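PDB 6CAM: glucan-binding protein C from Streptococcus mutans, which is a calcium-binding, cell-wall-anchored surface protein that probably binds glucan, represented here by its glucan-binding region with glucose bound. Local coordinates for residues T179-A184 with T326-T331. Numbering follows the deposited sequence.
Sequences TIFIGA and TIWFAT. With BGC (beta-D-glucopyranose), chain D; BGC (beta-D-glucopyranose), chain C.
Thr326 meets Phe181 in an antiparallel ladder in which strand 326-329, an outermost strand of a four-stranded sheet, runs against strand 180-184. Its CB lies at the edge of the Phe181 ring, in plane, 3.9 Å from CE1, and Tyr100 stacks on the same ring. Opposite Thr326 in the register stands Gly183, which adds no side chain to this face. On the far side of the strand, the Thr326 carbonyl accepts a hydrogen bond from O1 of the chain C glucose.

Ile327 pairs with Ile182 through two backbone hydrogen bonds, Ile182 N to Ile327 O and Ile327 N to Ile182 O, each 2.9 Å. The CG2 branches of these isoleucines touch at 3.5 Å on the face directed into the core, where Val316 and Phe314 of strand 312-319 pack against Ile327; its CG1 borders the chain C sugar. Trp328 returns to the face of Phe181. Its CB sits over one face of the phenylalanine ring, a CH-pi contact 3.9 Å from the centroid. A chi1 of -176° sets CG anti to the backbone N and carries the indole alongside that ring, with planes at 27° but slid so far that they barely overlap. NE1 of Trp328 donates a hydrogen bond to the Lys178 carbonyl, while O2 of the chain D glucose lies above the centre of an indole face. Trp328 N also donates to O3 of the chain C glucose at 3.3 Å; with the Thr326 bond, this edge strand lines the sugar site.

Phe329 and Ile180 form the next hydrogen-bonded pair, and the Phe329 ring stacks with Phe314 across the core. Past the strand end, Ala330 lies beside the chain D sugar. Thr331 N then donates to Thr179 OG1, which is also hydrogen-bonded to the Pro176 carbonyl, and a water lies 2.9 Å from both Thr179 OG1 and Thr331 O.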
ATOM      1  N   THR A 179       5.024   6.558   5.474  1.00 14.42           N
ATOM      2  CA  THR A 179       5.347   7.346   4.331  1.00 14.64           C
ATOM      3  C   THR A 179       4.309   8.411   4.078  1.00 13.84           C
ATOM      4  O   THR A 179       4.215   9.306   4.868  1.00 13.81           O
ATOM      5  CB  THR A 179       5.723   6.515   3.107  1.00 15.21           C
ATOM      6  OG1 THR A 179       6.509   5.355   3.493  1.00 15.63           O
ATOM      7  CG2 THR A 179       6.517   7.344   2.140  1.00 15.32           C
ATOM      8  N   ILE A 180       3.478   8.284   3.058  1.00 13.75           N
ATOM      9  CA  ILE A 180       2.678   9.410   2.586  1.00 13.83           C
ATOM     10  C   ILE A 180       1.311   8.923   2.127  1.00 13.18           C
ATOM     11  O   ILE A 180       1.198   7.905   1.516  1.00 12.70           O
ATOM     12  CB  ILE A 180       3.464  10.114   1.468  1.00 14.70           C
ATOM     13  CG1 ILE A 180       2.849  11.416   0.994  1.00 15.56           C
ATOM     14  CG2 ILE A 180       3.709   9.212   0.280  1.00 14.61           C
ATOM     15  CD1 ILE A 180       3.738  12.059  -0.060  1.00 16.08           C
ATOM     16  N   PHE A 181       0.304   9.712   2.390  1.00 12.89           N
ATOM     17  CA  PHE A 181      -1.027   9.438   1.894  1.00 13.19           C
ATOM     18  C   PHE A 181      -1.296  10.716   1.066  1.00 12.69           C
ATOM     19  O   PHE A 181      -1.290  11.759   1.573  1.00 12.81           O
ATOM     20  CB  PHE A 181      -2.003   9.237   3.012  1.00 14.15           C
ATOM     21  CG  PHE A 181      -3.241   8.531   2.601  1.00 15.35           C
ATOM     22  CD1 PHE A 181      -3.864   8.877   1.476  1.00 16.59           C
ATOM     23  CD2 PHE A 181      -3.748   7.533   3.337  1.00 16.73           C
ATOM     24  CE1 PHE A 181      -5.029   8.236   1.068  1.00 17.16           C
ATOM     25  CE2 PHE A 181      -4.894   6.881   2.947  1.00 17.30           C
ATOM     26  CZ  PHE A 181      -5.532   7.260   1.815  1.00 17.33           C
ATOM     27  N   ILE A 182      -1.462  10.580  -0.219  1.00 12.07           N
ATOM     28  CA  ILE A 182      -1.558  11.723  -1.088  1.00 11.60           C
ATOM     29  C   ILE A 182      -2.771  11.584  -1.979  1.00 11.58           C
ATOM     30  O   ILE A 182      -3.134  10.486  -2.349  1.00 11.71           O
ATOM     31  CB  ILE A 182      -0.251  11.917  -1.869  1.00 11.44           C
ATOM     32  CG1 ILE A 182      -0.316  13.120  -2.797  1.00 11.41           C
ATOM     33  CG2 ILE A 182       0.155  10.680  -2.645  1.00 11.39           C
ATOM     34  CD1 ILE A 182       1.057  13.612  -3.194  1.00 11.38           C
ATOM     35  N   GLY A 183      -3.386  12.706  -2.313  1.00 11.30           N
ATOM     36  CA  GLY A 183      -4.510  12.656  -3.189  1.00 11.34           C
ATOM     37  C   GLY A 183      -4.901  13.994  -3.686  1.00 11.38           C
ATOM     38  O   GLY A 183      -4.421  15.014  -3.207  1.00 11.49           O
ATOM     39  N   ALA A 184      -5.753  13.980  -4.694  1.00 11.61           N
ATOM     40  CA  ALA A 184      -6.217  15.209  -5.323  1.00 12.01           C
ATOM     41  C   ALA A 184      -7.492  14.896  -6.042  1.00 12.31           C
ATOM     42  O   ALA A 184      -7.747  13.752  -6.353  1.00 12.43           O
ATOM     43  CB  ALA A 184      -5.192  15.722  -6.311  1.00 12.11           C
ATOM     44  N   THR A 326      -6.309   8.929  -4.978  1.00 15.21           N
ATOM     45  CA  THR A 326      -5.595   8.848  -3.715  1.00 15.20           C
ATOM     46  C   THR A 326      -4.689   7.630  -3.727  1.00 14.68           C
ATOM     47  O   THR A 326      -4.950   6.628  -4.401  1.00 13.79           O
ATOM     48  CB  THR A 326      -6.572   8.740  -2.524  1.00 16.14           C
ATOM     49  OG1 THR A 326      -7.382   7.560  -2.654  1.00 17.10           O
ATOM     50  CG2 THR A 326      -7.480   9.966  -2.441  1.00 16.41           C
ATOM     51  N   ILE A 327      -3.601   7.719  -2.989  1.00 14.08           N
ATOM     52  CA  ILE A 327      -2.785   6.557  -2.759  1.00 13.96           C
ATOM     53  C   ILE A 327      -2.143   6.738  -1.405  1.00 13.98           C
ATOM     54  O   ILE A 327      -1.701   7.831  -1.060  1.00 13.32           O
ATOM     55  CB  ILE A 327      -1.708   6.371  -3.858  1.00 13.89           C
ATOM     56  CG1 ILE A 327      -0.880   5.107  -3.615  1.00 13.87           C
ATOM     57  CG2 ILE A 327      -0.763   7.556  -3.938  1.00 14.07           C
ATOM     58  CD1 ILE A 327      -0.077   4.632  -4.813  1.00 14.00           C
ATOM     59  N   TRP A 328      -2.140   5.671  -0.630  1.00 14.45           N
ATOM     60  CA  TRP A 328      -1.270   5.585   0.513  1.00 14.88           C
ATOM     61  C   TRP A 328      -0.075   4.821   0.017  1.00 14.43           C
ATOM     62  O   TRP A 328      -0.168   3.662  -0.283  1.00 14.12           O
ATOM     63  CB  TRP A 328      -1.941   4.847   1.637  1.00 16.04           C
ATOM     64  CG  TRP A 328      -1.153   4.808   2.863  1.00 16.80           C
ATOM     65  CD1 TRP A 328       0.165   5.199   3.054  1.00 17.25           C
ATOM     66  CD2 TRP A 328      -1.616   4.361   4.101  1.00 18.08           C
ATOM     67  NE1 TRP A 328       0.530   4.996   4.357  1.00 17.38           N
ATOM     68  CE2 TRP A 328      -0.551   4.493   5.024  1.00 18.08           C
ATOM     69  CE3 TRP A 328      -2.855   3.874   4.550  1.00 19.00           C
ATOM     70  CZ2 TRP A 328      -0.682   4.137   6.361  1.00 19.24           C
ATOM     71  CZ3 TRP A 328      -2.982   3.513   5.889  1.00 19.24           C
ATOM     72  CH2 TRP A 328      -1.900   3.652   6.773  1.00 19.50           C
ATOM     73  N   PHE A 329       1.046   5.485  -0.109  1.00 14.27           N
ATOM     74  CA  PHE A 329       2.208   4.839  -0.620  1.00 14.77           C
ATOM     75  C   PHE A 329       3.132   4.783   0.553  1.00 14.73           C
ATOM     76  O   PHE A 329       3.482   5.804   1.089  1.00 14.58           O
ATOM     77  CB  PHE A 329       2.888   5.617  -1.762  1.00 15.43           C
ATOM     78  CG  PHE A 329       4.165   4.964  -2.194  1.00 15.98           C
ATOM     79  CD1 PHE A 329       4.121   3.904  -3.068  1.00 16.62           C
ATOM     80  CD2 PHE A 329       5.371   5.326  -1.642  1.00 16.36           C
ATOM     81  CE1 PHE A 329       5.279   3.240  -3.427  1.00 16.98           C
ATOM     82  CE2 PHE A 329       6.536   4.692  -2.012  1.00 16.77           C
ATOM     83  CZ  PHE A 329       6.492   3.637  -2.889  1.00 16.63           C
ATOM     84  N   ALA A 330       3.611   3.593   0.872  1.00 14.96           N
ATOM     85  CA  ALA A 330       4.439   3.346   2.025  1.00 15.26           C
ATOM     86  C   ALA A 330       5.488   2.395   1.499  1.00 15.42           C
ATOM     87  O   ALA A 330       5.204   1.534   0.670  1.00 15.82           O
ATOM     88  CB  ALA A 330       3.663   2.738   3.184  1.00 15.52           C
ATOM     89  N   THR A 331       6.718   2.602   1.910  1.00 14.85           N
ATOM     90  CA  THR A 331       7.746   1.660   1.571  1.00 15.32           C
ATOM     91  C   THR A 331       8.576   1.538   2.823  1.00 14.66           C
ATOM     92  O   THR A 331       8.822   2.509   3.516  1.00 15.06           O
ATOM     93  CB  THR A 331       8.579   2.111   0.353  1.00 15.84           C
ATOM     94  OG1 THR A 331       9.516   1.081   0.045  1.00 16.60           O
ATOM     95  CG2 THR A 331       9.298   3.444   0.623  1.00 16.27           C
TER
HETATM   96  C2  BGC D 503      -0.416   0.011   3.485  1.00 35.03           C
HETATM   97  C3  BGC D 503       0.518  -1.096   2.940  1.00 36.55           C
HETATM   98  C4  BGC D 503       1.385  -0.608   1.785  1.00 37.33           C
HETATM   99  C5  BGC D 503       1.057   0.845   1.465  1.00 36.75           C
HETATM  100  C6  BGC D 503       1.865   1.318   0.291  1.00 36.54           C
HETATM  101  C1  BGC D 503      -1.130   0.846   2.399  1.00 36.64           C
HETATM  102  O1  BGC D 503      -2.351   0.208   1.976  1.00 37.65           O
HETATM  103  O2  BGC D 503       0.299   0.873   4.407  1.00 35.26           O
HETATM  104  O3  BGC D 503      -0.204  -2.264   2.489  1.00 37.81           O
HETATM  105  O4  BGC D 503       2.779  -0.747   2.113  1.00 38.90           O
HETATM  106  O5  BGC D 503      -0.337   1.037   1.224  1.00 38.02           O
HETATM  107  O6  BGC D 503       1.931   0.518  -0.870  1.00 37.01           O
HETATM  108  C2  BGC C 502      -4.533   3.238  -2.388  1.00 26.23           C
HETATM  109  C3  BGC C 502      -4.007   2.125  -1.570  1.00 26.85           C
HETATM  110  C4  BGC C 502      -4.998   1.301  -0.798  1.00 26.27           C
HETATM  111  C5  BGC C 502      -6.288   1.047  -1.606  1.00 28.31           C
HETATM  112  C6  BGC C 502      -7.443   0.325  -0.886  1.00 29.76           C
HETATM  113  C1  BGC C 502      -5.852   2.900  -3.073  1.00 28.25           C
HETATM  114  O1  BGC C 502      -6.443   4.103  -3.617  1.00 27.99           O
HETATM  115  O2  BGC C 502      -3.439   3.080  -3.281  1.00 25.75           O
HETATM  116  O3  BGC C 502      -2.747   2.486  -0.932  1.00 24.90           O
HETATM  117  O4  BGC C 502      -4.106   0.219  -0.968  1.00 24.48           O
HETATM  118  O5  BGC C 502      -6.751   2.295  -2.128  1.00 29.42           O
HETATM  119  O6  BGC C 502      -7.867  -0.880  -1.606  1.00 29.05           O
HETATM  120  O   HOH W   1       9.385   5.334   3.642  1.00 18.94           O